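Local atomic coordinates of transcription regulator (Lactobacillus plantarum WCFS1, PDB entry 3CLK), a protein that probably regulates transcription as a DNA-binding dimer whose periplasmic-binding-protein-like region is likely to sense a small effector molecule. Residues H252-V255 with R261-S264; T60-P65 with S87-C92; I69-I74 with Q82-S87; Q24-G29 with C92-G97. All blocks are in the same frame, centred on the assembly; numbering follows the deposited sequence.

Interaction 1: H252-V255 with R261-S264; sequences HQSV and RIVS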
loop_
_atom_site.group_PDB
_atom_site.type_symbol
_atom_site.label_atom_id
_atom_site.label_comp_id
_atom_site.label_asym_id
_atom_site.label_seq_id
_atom_site.Cartn_x
_atom_site.Cartn_y
_atom_site.Cartn_z
ATOM N N HIS B 252 -14.503 3.572 22.710
ATOM C CA HIS B 252 -15.241 4.701 23.261
ATOM C C HIS B 252 -16.366 4.193 24.163
ATOM O O HIS B 252 -16.602 4.726 25.243
ATOM C CB HIS B 252 -15.841 5.536 22.129
ATOM C CG HIS B 252 -16.731 6.647 22.600
ATOM N ND1 HIS B 252 -17.797 7.109 21.859
ATOM C CD2 HIS B 252 -16.702 7.397 23.726
ATOM C CE1 HIS B 252 -18.387 8.097 22.508
ATOM N NE2 HIS B 252 -17.742 8.291 23.645
ATOM N N GLN B 253 -17.056 3.158 23.702
ATOM C CA GLN B 253 -18.162 2.569 24.440
ATOM C C GLN B 253 -17.702 1.860 25.712
ATOM O O GLN B 253 -18.461 1.758 26.678
ATOM C CB GLN B 253 -18.910 1.587 23.539
ATOM C CG GLN B 253 -20.159 0.977 24.143
ATOM C CD GLN B 253 -21.160 2.025 24.605
ATOM O OE1 GLN B 253 -21.416 3.009 23.907
ATOM N NE2 GLN B 253 -21.741 1.809 25.782
ATOM N N SER B 254 -16.460 1.376 25.711
ATOM C CA SER B 254 -15.918 0.675 26.871
ATOM C C SER B 254 -15.573 1.649 27.995
ATOM O O SER B 254 -15.549 1.266 29.163
ATOM C CB SER B 254 -14.670 -0.126 26.489
ATOM O OG SER B 254 -13.567 0.730 26.252
ATOM N N VAL B 255 -15.293 2.901 27.645
ATOM C CA VAL B 255 -14.976 3.899 28.660
ATOM C C VAL B 255 -16.278 4.528 29.145
ATOM O O VAL B 255 -16.402 4.911 30.309
ATOM C CB VAL B 255 -14.056 5.017 28.112
ATOM C CG1 VAL B 255 -12.846 4.406 27.438
ATOM C CG2 VAL B 255 -14.820 5.911 27.156
ATOM N N ARG B 261 -13.796 -2.629 28.915
ATOM C CA ARG B 261 -13.591 -3.946 28.322
ATOM C C ARG B 261 -14.533 -4.134 27.136
ATOM O O ARG B 261 -15.657 -3.626 27.142
ATOM C CB ARG B 261 -13.859 -5.047 29.347
ATOM C CG ARG B 261 -12.872 -5.101 30.495
ATOM C CD ARG B 261 -13.152 -6.311 31.378
ATOM N NE ARG B 261 -12.182 -6.441 32.460
ATOM C CZ ARG B 261 -12.136 -7.468 33.305
ATOM N NH1 ARG B 261 -13.007 -8.462 33.196
ATOM N NH2 ARG B 261 -11.214 -7.500 34.259
ATOM N N ILE B 262 -14.074 -4.872 26.129
ATOM C CA ILE B 262 -14.873 -5.133 24.935
ATOM C C ILE B 262 -15.029 -6.647 24.753
ATOM O O ILE B 262 -14.049 -7.385 24.811
ATOM C CB ILE B 262 -14.192 -4.527 23.688
ATOM C CG1 ILE B 262 -13.918 -3.038 23.930
ATOM C CG2 ILE B 262 -15.081 -4.708 22.466
ATOM C CD1 ILE B 262 -13.241 -2.328 22.771
ATOM N N VAL B 263 -16.257 -7.111 24.538
ATOM C CA VAL B 263 -16.490 -8.541 24.377
ATOM C C VAL B 263 -17.299 -8.923 23.141
ATOM O O VAL B 263 -17.566 -10.102 22.916
ATOM C CB VAL B 263 -17.220 -9.131 25.611
ATOM C CG1 VAL B 263 -16.429 -8.838 26.878
ATOM C CG2 VAL B 263 -18.626 -8.552 25.711
ATOM N N SER B 264 -17.685 -7.939 22.337
ATOM C CA SER B 264 -18.478 -8.231 21.150
ATOM C C SER B 264 -17.677 -8.727 19.946
ATOM O O SER B 264 -16.516 -8.358 19.754
ATOM C CB SER B 264 -19.281 -6.994 20.738
ATOM O OG SER B 264 -18.422 -5.922 20.402
#

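Interaction 2: T60-P65 with S87-C92; sequences TAIERP and SDVPYC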
loop_
_atom_site.group_PDB
_atom_site.type_symbol
_atom_site.label_atom_id
_atom_site.label_comp_id
_atom_site.label_asym_id
_atom_site.label_seq_id
_atom_site.Cartn_x
_atom_site.Cartn_y
_atom_site.Cartn_z
ATOM N N THR B 60 5.126 -2.045 23.986
ATOM C CA THR B 60 5.352 -0.681 23.526
ATOM C C THR B 60 4.060 0.124 23.603
ATOM O O THR B 60 4.087 1.330 23.840
ATOM C CB THR B 60 5.862 -0.642 22.070
ATOM O OG1 THR B 60 7.117 -1.326 21.979
ATOM C CG2 THR B 60 6.042 0.804 21.614
ATOM N N ALA B 61 2.929 -0.550 23.406
ATOM C CA ALA B 61 1.626 0.112 23.448
ATOM C C ALA B 61 1.102 0.259 24.875
ATOM O O ALA B 61 0.524 1.287 25.236
ATOM C CB ALA B 61 0.621 -0.665 22.604
ATOM N N ILE B 62 1.307 -0.778 25.678
ATOM C CA ILE B 62 0.851 -0.786 27.062
ATOM C C ILE B 62 1.776 0.006 27.982
ATOM O O ILE B 62 1.310 0.743 28.849
ATOM C CB ILE B 62 0.747 -2.230 27.585
ATOM C CG1 ILE B 62 -0.188 -3.033 26.679
ATOM C CG2 ILE B 62 0.242 -2.231 29.021
ATOM C CD1 ILE B 62 -0.237 -4.509 27.000
ATOM N N GLU B 63 3.084 -0.154 27.793
ATOM C CA GLU B 63 4.066 0.553 28.610
ATOM C C GLU B 63 3.616 2.000 28.778
ATOM O O GLU B 63 3.576 2.524 29.890
ATOM C CB GLU B 63 5.449 0.519 27.945
ATOM C CG GLU B 63 6.575 0.028 28.852
ATOM C CD GLU B 63 6.913 -1.440 28.641
ATOM O OE1 GLU B 63 7.582 -1.761 27.633
ATOM O OE2 GLU B 63 6.506 -2.274 29.478
ATOM N N ARG B 64 3.268 2.637 27.663
ATOM C CA ARG B 64 2.813 4.019 27.689
ATOM C C ARG B 64 1.290 4.029 27.804
ATOM O O ARG B 64 0.599 3.219 27.187
ATOM C CB ARG B 64 3.239 4.745 26.411
ATOM C CG ARG B 64 3.192 6.265 26.516
ATOM C CD ARG B 64 4.356 6.801 27.344
ATOM N NE ARG B 64 4.260 8.242 27.568
ATOM C CZ ARG B 64 3.849 8.795 28.705
ATOM N NH1 ARG B 64 3.499 8.033 29.731
ATOM N NH2 ARG B 64 3.783 10.115 28.813
ATOM N N PRO B 65 0.747 4.954 28.602
ATOM C CA PRO B 65 -0.702 5.061 28.798
ATOM C C PRO B 65 -1.519 5.198 27.513
ATOM O O PRO B 65 -1.376 6.171 26.775
ATOM C CB PRO B 65 -0.834 6.293 29.692
ATOM C CG PRO B 65 0.437 6.266 30.486
ATOM C CD PRO B 65 1.462 5.937 29.432
ATOM N N SER B 87 -3.234 -7.084 30.759
ATOM C CA SER B 87 -2.938 -5.665 30.937
ATOM C C SER B 87 -4.173 -4.836 31.294
ATOM O O SER B 87 -4.054 -3.672 31.669
ATOM C CB SER B 87 -2.298 -5.095 29.671
ATOM O OG SER B 87 -3.225 -5.075 28.599
ATOM N N ASP B 88 -5.352 -5.435 31.186
ATOM C CA ASP B 88 -6.594 -4.728 31.486
ATOM C C ASP B 88 -6.818 -3.515 30.596
ATOM O O ASP B 88 -7.422 -2.530 31.019
ATOM C CB ASP B 88 -6.638 -4.278 32.947
ATOM C CG ASP B 88 -7.153 -5.360 33.871
ATOM O OD1 ASP B 88 -8.106 -6.075 33.480
ATOM O OD2 ASP B 88 -6.616 -5.482 34.990
ATOM N N VAL B 89 -6.317 -3.582 29.370
ATOM C CA VAL B 89 -6.489 -2.496 28.418
ATOM C C VAL B 89 -7.561 -2.920 27.417
ATOM O O VAL B 89 -7.477 -3.998 26.832
ATOM C CB VAL B 89 -5.186 -2.208 27.640
ATOM C CG1 VAL B 89 -5.429 -1.117 26.609
ATOM C CG2 VAL B 89 -4.078 -1.784 28.603
ATOM N N PRO B 90 -8.597 -2.088 27.224
ATOM C CA PRO B 90 -9.658 -2.426 26.273
ATOM C C PRO B 90 -9.025 -2.737 24.916
ATOM O O PRO B 90 -8.163 -1.996 24.447
ATOM C CB PRO B 90 -10.499 -1.151 26.233
ATOM C CG PRO B 90 -10.334 -0.596 27.611
ATOM C CD PRO B 90 -8.857 -0.786 27.862
ATOM N N TYR B 91 -9.435 -3.828 24.284
ATOM C CA TYR B 91 -8.862 -4.166 22.988
ATOM C C TYR B 91 -9.883 -4.843 22.084
ATOM O O TYR B 91 -10.883 -5.387 22.555
ATOM C CB TYR B 91 -7.640 -5.078 23.173
ATOM C CG TYR B 91 -7.994 -6.495 23.557
ATOM C CD1 TYR B 91 -8.240 -7.458 22.580
ATOM C CD2 TYR B 91 -8.144 -6.861 24.896
ATOM C CE1 TYR B 91 -8.631 -8.751 22.919
ATOM C CE2 TYR B 91 -8.541 -8.157 25.251
ATOM C CZ TYR B 91 -8.781 -9.092 24.253
ATOM O OH TYR B 91 -9.174 -10.371 24.580
ATOM N N CYS B 92 -9.616 -4.800 20.781
ATOM C CA CYS B 92 -10.488 -5.407 19.786
ATOM C C CYS B 92 -9.669 -5.688 18.530
ATOM O O CYS B 92 -8.846 -4.867 18.122
ATOM C CB CYS B 92 -11.646 -4.465 19.447
ATOM S SG CYS B 92 -12.952 -5.194 18.406
#

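Interaction 3: I69-I74 with Q82-S87; sequences ILLLSI and QLLQSS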
loop_
_atom_site.group_PDB
_atom_site.type_symbol
_atom_site.label_atom_id
_atom_site.label_comp_id
_atom_site.label_asym_id
_atom_site.label_seq_id
_atom_site.Cartn_x
_atom_site.Cartn_y
_atom_site.Cartn_z
ATOM N N ILE B 69 -6.623 -0.540 22.533
ATOM C CA ILE B 69 -5.760 -1.132 21.517
ATOM C C ILE B 69 -6.564 -1.844 20.439
ATOM O O ILE B 69 -7.440 -2.654 20.739
ATOM C CB ILE B 69 -4.780 -2.150 22.139
ATOM C CG1 ILE B 69 -3.917 -1.459 23.201
ATOM C CG2 ILE B 69 -3.883 -2.747 21.055
ATOM C CD1 ILE B 69 -2.941 -2.386 23.886
ATOM N N LEU B 70 -6.267 -1.525 19.183
ATOM C CA LEU B 70 -6.931 -2.151 18.048
ATOM C C LEU B 70 -5.874 -2.970 17.309
ATOM O O LEU B 70 -4.810 -2.449 16.962
ATOM C CB LEU B 70 -7.511 -1.079 17.122
ATOM C CG LEU B 70 -8.565 -0.162 17.755
ATOM C CD1 LEU B 70 -8.964 0.932 16.765
ATOM C CD2 LEU B 70 -9.775 -0.991 18.154
ATOM N N LEU B 71 -6.152 -4.248 17.081
ATOM C CA LEU B 71 -5.185 -5.096 16.392
ATOM C C LEU B 71 -5.667 -5.430 14.987
ATOM O O LEU B 71 -6.618 -6.189 14.806
ATOM C CB LEU B 71 -4.920 -6.377 17.197
ATOM C CG LEU B 71 -4.364 -6.127 18.608
ATOM C CD1 LEU B 71 -5.522 -5.956 19.586
ATOM C CD2 LEU B 71 -3.481 -7.277 19.033
ATOM N N LEU B 72 -4.998 -4.837 14.004
ATOM C CA LEU B 72 -5.332 -5.023 12.602
ATOM C C LEU B 72 -4.815 -6.330 12.035
ATOM O O LEU B 72 -3.665 -6.425 11.598
ATOM C CB LEU B 72 -4.783 -3.861 11.769
ATOM C CG LEU B 72 -5.198 -2.443 12.178
ATOM C CD1 LEU B 72 -4.965 -1.487 11.008
ATOM C CD2 LEU B 72 -6.659 -2.425 12.572
ATOM N N SER B 73 -5.674 -7.337 12.051
ATOM C CA SER B 73 -5.339 -8.647 11.522
ATOM C C SER B 73 -3.992 -9.164 12.018
ATOM O O SER B 73 -3.106 -9.473 11.219
ATOM C CB SER B 73 -5.342 -8.596 9.994
ATOM O OG SER B 73 -5.354 -9.900 9.449
ATOM N N ILE B 74 -3.838 -9.246 13.336
ATOM C CA ILE B 74 -2.602 -9.750 13.931
ATOM C C ILE B 74 -2.904 -11.065 14.644
ATOM O O ILE B 74 -3.820 -11.140 15.467
ATOM C CB ILE B 74 -1.995 -8.751 14.960
ATOM C CG1 ILE B 74 -0.965 -7.846 14.280
ATOM C CG2 ILE B 74 -1.321 -9.510 16.104
ATOM C CD1 ILE B 74 -1.551 -6.839 13.339
ATOM N N GLN B 82 -2.512 -13.760 26.214
ATOM C CA GLN B 82 -2.809 -13.702 27.646
ATOM C C GLN B 82 -2.151 -12.435 28.184
ATOM O O GLN B 82 -2.631 -11.821 29.133
ATOM C CB GLN B 82 -2.255 -14.928 28.384
ATOM C CG GLN B 82 -0.766 -15.152 28.192
ATOM C CD GLN B 82 -0.096 -15.785 29.400
ATOM O OE1 GLN B 82 -0.521 -16.835 29.888
ATOM N NE2 GLN B 82 0.963 -15.147 29.887
ATOM N N LEU B 83 -1.049 -12.048 27.556
ATOM C CA LEU B 83 -0.330 -10.852 27.957
ATOM C C LEU B 83 -1.217 -9.617 27.769
ATOM O O LEU B 83 -1.391 -8.822 28.691
ATOM C CB LEU B 83 0.955 -10.725 27.139
ATOM C CG LEU B 83 1.888 -9.543 27.405
ATOM C CD1 LEU B 83 1.405 -8.314 26.659
ATOM C CD2 LEU B 83 1.973 -9.288 28.907
ATOM N N LEU B 84 -1.774 -9.462 26.574
ATOM C CA LEU B 84 -2.646 -8.329 26.286
ATOM C C LEU B 84 -3.901 -8.399 27.148
ATOM O O LEU B 84 -4.412 -7.379 27.597
ATOM C CB LEU B 84 -3.046 -8.323 24.803
ATOM C CG LEU B 84 -4.119 -7.321 24.355
ATOM C CD1 LEU B 84 -3.675 -5.895 24.644
ATOM C CD2 LEU B 84 -4.388 -7.506 22.867
ATOM N N GLN B 85 -4.392 -9.609 27.379
ATOM C CA GLN B 85 -5.593 -9.787 28.180
ATOM C C GLN B 85 -5.374 -9.484 29.659
ATOM O O GLN B 85 -6.319 -9.152 30.371
ATOM C CB GLN B 85 -6.135 -11.206 28.009
ATOM C CG GLN B 85 -6.662 -11.497 26.609
ATOM C CD GLN B 85 -7.601 -12.688 26.572
ATOM O OE1 GLN B 85 -8.078 -13.089 25.508
ATOM N NE2 GLN B 85 -7.879 -13.255 27.738
ATOM N N SER B 86 -4.129 -9.584 30.117
ATOM C CA SER B 86 -3.811 -9.321 31.517
ATOM C C SER B 86 -3.531 -7.852 31.802
ATOM O O SER B 86 -3.584 -7.419 32.955
ATOM C CB SER B 86 -2.599 -10.148 31.950
ATOM O OG SER B 86 -2.912 -11.526 31.963
ATOM N N SER B 87 -3.234 -7.084 30.759
ATOM C CA SER B 87 -2.938 -5.665 30.937
ATOM C C SER B 87 -4.173 -4.836 31.294
ATOM O O SER B 87 -4.054 -3.672 31.669
ATOM C CB SER B 87 -2.298 -5.095 29.671
ATOM O OG SER B 87 -3.225 -5.075 28.599
#

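Interaction 4: Q24-G29 with C92-G97; sequences QQILDG and CFLSMG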
loop_
_atom_site.group_PDB
_atom_site.type_symbol
_atom_site.label_atom_id
_atom_site.label_comp_id
_atom_site.label_asym_id
_atom_site.label_seq_id
_atom_site.Cartn_x
_atom_site.Cartn_y
_atom_site.Cartn_z
ATOM N N GLN B 24 -4.145 0.623 5.694
ATOM C CA GLN B 24 -4.353 2.063 5.544
ATOM C C GLN B 24 -5.840 2.388 5.539
ATOM O O GLN B 24 -6.267 3.379 6.131
ATOM C CB GLN B 24 -3.741 2.589 4.240
ATOM C CG GLN B 24 -4.204 4.009 3.916
ATOM C CD GLN B 24 -3.822 4.464 2.524
ATOM O OE1 GLN B 24 -2.641 4.649 2.218
ATOM N NE2 GLN B 24 -4.824 4.648 1.668
ATOM N N GLN B 25 -6.617 1.555 4.850
ATOM C CA GLN B 25 -8.058 1.747 4.766
ATOM C C GLN B 25 -8.686 1.649 6.152
ATOM O O GLN B 25 -9.596 2.403 6.481
ATOM C CB GLN B 25 -8.683 0.703 3.835
ATOM C CG GLN B 25 -8.303 0.895 2.374
ATOM C CD GLN B 25 -8.553 2.317 1.900
ATOM O OE1 GLN B 25 -9.689 2.796 1.909
ATOM N NE2 GLN B 25 -7.489 3.003 1.489
ATOM N N ILE B 26 -8.199 0.717 6.964
ATOM C CA ILE B 26 -8.721 0.573 8.316
ATOM C C ILE B 26 -8.247 1.766 9.143
ATOM O O ILE B 26 -9.021 2.359 9.894
ATOM C CB ILE B 26 -8.225 -0.720 8.994
ATOM C CG1 ILE B 26 -8.588 -1.934 8.136
ATOM C CG2 ILE B 26 -8.853 -0.845 10.379
ATOM C CD1 ILE B 26 -8.127 -3.252 8.715
ATOM N N LEU B 27 -6.975 2.120 8.989
ATOM C CA LEU B 27 -6.389 3.237 9.726
ATOM C C LEU B 27 -7.086 4.561 9.424
ATOM O O LEU B 27 -7.238 5.398 10.311
ATOM C CB LEU B 27 -4.889 3.356 9.417
ATOM C CG LEU B 27 -3.973 2.241 9.944
ATOM C CD1 LEU B 27 -2.564 2.430 9.401
ATOM C CD2 LEU B 27 -3.963 2.246 11.462
ATOM N N ASP B 28 -7.508 4.760 8.179
ATOM C CA ASP B 28 -8.200 5.996 7.833
ATOM C C ASP B 28 -9.505 6.059 8.614
ATOM O O ASP B 28 -9.876 7.112 9.130
ATOM C CB ASP B 28 -8.496 6.074 6.333
ATOM C CG ASP B 28 -7.245 6.278 5.498
ATOM O OD1 ASP B 28 -6.318 6.979 5.958
ATOM O OD2 ASP B 28 -7.195 5.748 4.370
ATOM N N GLY B 29 -10.192 4.923 8.702
ATOM C CA GLY B 29 -11.446 4.870 9.429
ATOM C C GLY B 29 -11.234 5.122 10.911
ATOM O O GLY B 29 -12.030 5.808 11.552
ATOM N N CYS B 92 -9.616 -4.800 20.781
ATOM C CA CYS B 92 -10.488 -5.407 19.786
ATOM C C CYS B 92 -9.669 -5.688 18.530
ATOM O O CYS B 92 -8.846 -4.867 18.122
ATOM C CB CYS B 92 -11.646 -4.465 19.447
ATOM S SG CYS B 92 -12.952 -5.194 18.406
ATOM N N PHE B 93 -9.885 -6.860 17.940
ATOM C CA PHE B 93 -9.186 -7.238 16.715
ATOM C C PHE B 93 -9.994 -6.765 15.506
ATOM O O PHE B 93 -11.226 -6.816 15.521
ATOM C CB PHE B 93 -9.011 -8.760 16.638
ATOM C CG PHE B 93 -7.953 -9.302 17.563
ATOM C CD1 PHE B 93 -8.197 -9.434 18.927
ATOM C CD2 PHE B 93 -6.709 -9.683 17.065
ATOM C CE1 PHE B 93 -7.211 -9.943 19.783
ATOM C CE2 PHE B 93 -5.719 -10.191 17.908
ATOM C CZ PHE B 93 -5.967 -10.321 19.268
ATOM N N LEU B 94 -9.299 -6.301 14.473
ATOM C CA LEU B 94 -9.953 -5.836 13.253
ATOM C C LEU B 94 -9.496 -6.654 12.038
ATOM O O LEU B 94 -8.320 -7.027 11.932
ATOM C CB LEU B 94 -9.648 -4.352 12.995
ATOM C CG LEU B 94 -10.030 -3.328 14.068
ATOM C CD1 LEU B 94 -9.694 -1.918 13.593
ATOM C CD2 LEU B 94 -11.514 -3.444 14.375
ATOM N N SER B 95 -10.441 -6.927 11.140
ATOM C CA SER B 95 -10.194 -7.669 9.904
ATOM C C SER B 95 -9.793 -9.131 10.095
ATOM O O SER B 95 -9.188 -9.734 9.205
ATOM C CB SER B 95 -9.124 -6.945 9.086
ATOM O OG SER B 95 -9.325 -7.170 7.705
HETATM N N MSE B 96 -10.138 -9.699 11.247
HETATM C CA MSE B 96 -9.818 -11.093 11.536
HETATM C C MSE B 96 -10.812 -11.685 12.533
HETATM O O MSE B 96 -11.137 -11.060 13.538
HETATM C CB MSE B 96 -8.391 -11.197 12.096
HETATM C CG MSE B 96 -7.924 -12.614 12.400
HETATM SE SE MSE B 96 -6.129 -12.640 13.163
HETATM C CE MSE B 96 -5.120 -12.678 11.511
ATOM N N GLY B 97 -11.292 -12.889 12.245
ATOM C CA GLY B 97 -12.231 -13.553 13.132
ATOM C C GLY B 97 -11.533 -14.636 13.933
ATOM O O GLY B 97 -10.392 -14.994 13.639
#

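Interaction 1: H252-V255 with R261-S264
Ser254, which packs against Arg261 and Ile262, has its own polar atoms gripped from elsewhere: OG is hydrogen-bonded to Ile251 O one turn back in the helix, and Ser254 O takes the side-chain ND2 of Asn260 in the turn just ahead of Arg261, a residue whose backbone is also hydrogen-bonded to that of Ser254. What remains for the contact is the carbon of the side chain. Ser254 CB stands 3.6 Å from Arg261 N and 3.7 Å from Arg261 O, lying against the backbone of that residue, not its guanidinium. A chi1 of 73° turns the hydroxyl back to its own helix, while CB points from the backbone toward the returning chain. Ile262 closes in from the other end of the patch, its CG1 3.9 Å from Ser254 CB. Its CG1 branch runs extended and carries CD1 onward over helix 240-256, where Ile262 also rests on Gln250 and Ile251. The side chain of Arg261 leaves in the other direction, and its NH2 makes a long, weak ion pair with Asp88 OD1. The backbones come within 5.4 Å between Ser254 CA and Arg261 CA. In fold terms this is a local reversal: helix 240-256 ends, the chain turns within a few residues, and 261-264 runs back beside the helix to enter edge strand 265-267 of the parallel sheet. With the serine's polar groups answered by Ile251 and Asn260, the two segments can meet through apolar and backbone surfaces in a buried place without leaving the hydroxyl in want of a partner.

Interaction 2: T60-P65 with S87-C92
The C-terminal part of helix 53-63 approaches the chain where helix 78-86 gives way to the loop before strand 91-94, and the backbones stay well apart, 7.3 Å between Ile62 CA and Ser87 CA at their nearest. Asp88, the first residue to leave helical geometry, has a positive phi of 61° that swings the chain out of the helix and sets Ser87 and Val89 facing the same neighbour. That neighbour is Ile62, which spans the distance by its two branches. CD1 touches the serine, 3.4 Å from Ser87 CB, a tight carbon pair, and equally 3.4 Å from Ser87 OG; CG2 meets the same carbon, Ser87 CB, at 3.9 Å. The hydroxyl itself is spoken for, being hydrogen-bonded to Leu84 O, three residues back, and it offers Ile62 only van der Waals contact. In this three-layered alpha/beta subdomain, of the type I periplasmic-binding-protein kind, helices 53-63 and 78-86 belong to successive crossovers, and the contact joins them near the end of the sheet where strands 68-72 and 91-94 begin. Further along the loop, Ile62 CG2 looks across to Val89 CG2 at 4.4 Å, and both side chains also touch Ile69 of strand 68-72. Replacing Ile62 by alanine removes both branches and is likely to leave a gap between the helices, with Ser87 and Val89 short of apolar cover. Arg64 NH2 is hydrogen-bonded to Glu63 O of the second subunit, and Arg64 packs on Arg64 of that subunit.

Interaction 3: I69-I74 with Q82-S87
Leu84 drives between two side chains that strand 68-72 sends out on one face, giving one methyl group to each. Its CD1 meets Ile69 CD1 at 3.7 Å, and here the side chains run past one another in opposite directions, so the contact is made alongside. Toward Leu71 the approach differs: the two leucines reach for each other tip to tip, Leu84 CD2 lying 3.8 Å from Leu71 CD1 and 3.9 Å from Leu71 CD2, so that a single methyl faces both ends of the opposing fork. With CG anti to the backbone N (chi1 172°), Leu84 stretches from the helix toward the sheet, and with Ile69 bridges the 9.2 Å between Ile69 CA and Leu84 CA. Ile69 and Leu71 are two residues apart on the strand and hence share a face. Around them Val89, Leu76 and Tyr91 add further cover, and all three residues of the contact are buried, with purely apolar packing between them. A parallel strand, the helix that follows it and a leucine of that helix laid over the strand make the core of a beta-alpha-beta crossover, here strand 68-72, helix 78-86 and strand 91-94, the repeating element of Rossmann-like alpha/beta folds.

Interaction 4: Q24-G29 with C92-G97
No aromatic ring lies between Ile26 and its partners Leu94 and Ser95; the one ring in these segments, that of Phe93, goes to the other face of the sheet, where it makes a cation-pi contact with Arg102 and an edge-to-face pair with Phe98. What faces helix 22-34 is aliphatic. Ile26 CG2 presses on Leu94 CD1 at 3.5 Å, closer than carbons usually pack, and the two side chains slide past each other in opposite directions. The longer branch of the isoleucine does separate work: CG1 lies beside the backbone N (chi1 -56°), and CD1 is carried on to Ser95 CB, 3.8 Å away. Strand alternation would have turned Ser95 from the helix, but its left-handed helical backbone conformation (phi 66°) ends the strand and brings its CB round to the same side as that of Leu94. The setting is one layer of an alpha/beta sandwich of the periplasmic-binding-protein type, with helix 22-34 laid over the parallel sheet at the carboxyl end of strand 91-94, the end that in such proteins looks into the cleft between subdomains. Leu72 of the neighbouring strand touches both Ile26 and Leu94, while Phe240, at the start of helix 240-256, packs on Ile26 and Ser95. On the helix's outer side, Gln24 packs on Val18 of the second subunit and Asp28 on Tyr45 of that subunit.

How the interactions relate
Interactions 1, 3 and 4 are buried, whereas interaction 2 lies at the surface, its helix-end segment also meeting the second subunit, as does the helix of interaction 4. Strand 91-94 is common to interactions 2 and 4, which share Cys92; its neighbour, strand 68-72, is the sheet side of interaction 3. Interactions 3 and 4 cover opposite faces of this sheet by helix-on-strand aliphatic packing; interactions 1 and 2 instead join helix ends to loops, and in both a serine offers its carbon while its hydroxyl is bonded to a backbone carbonyl three residues back. Interaction 1 also touches interaction 2, through Ser254 against Pro90, and interaction 4, through Ile262 against Cys92.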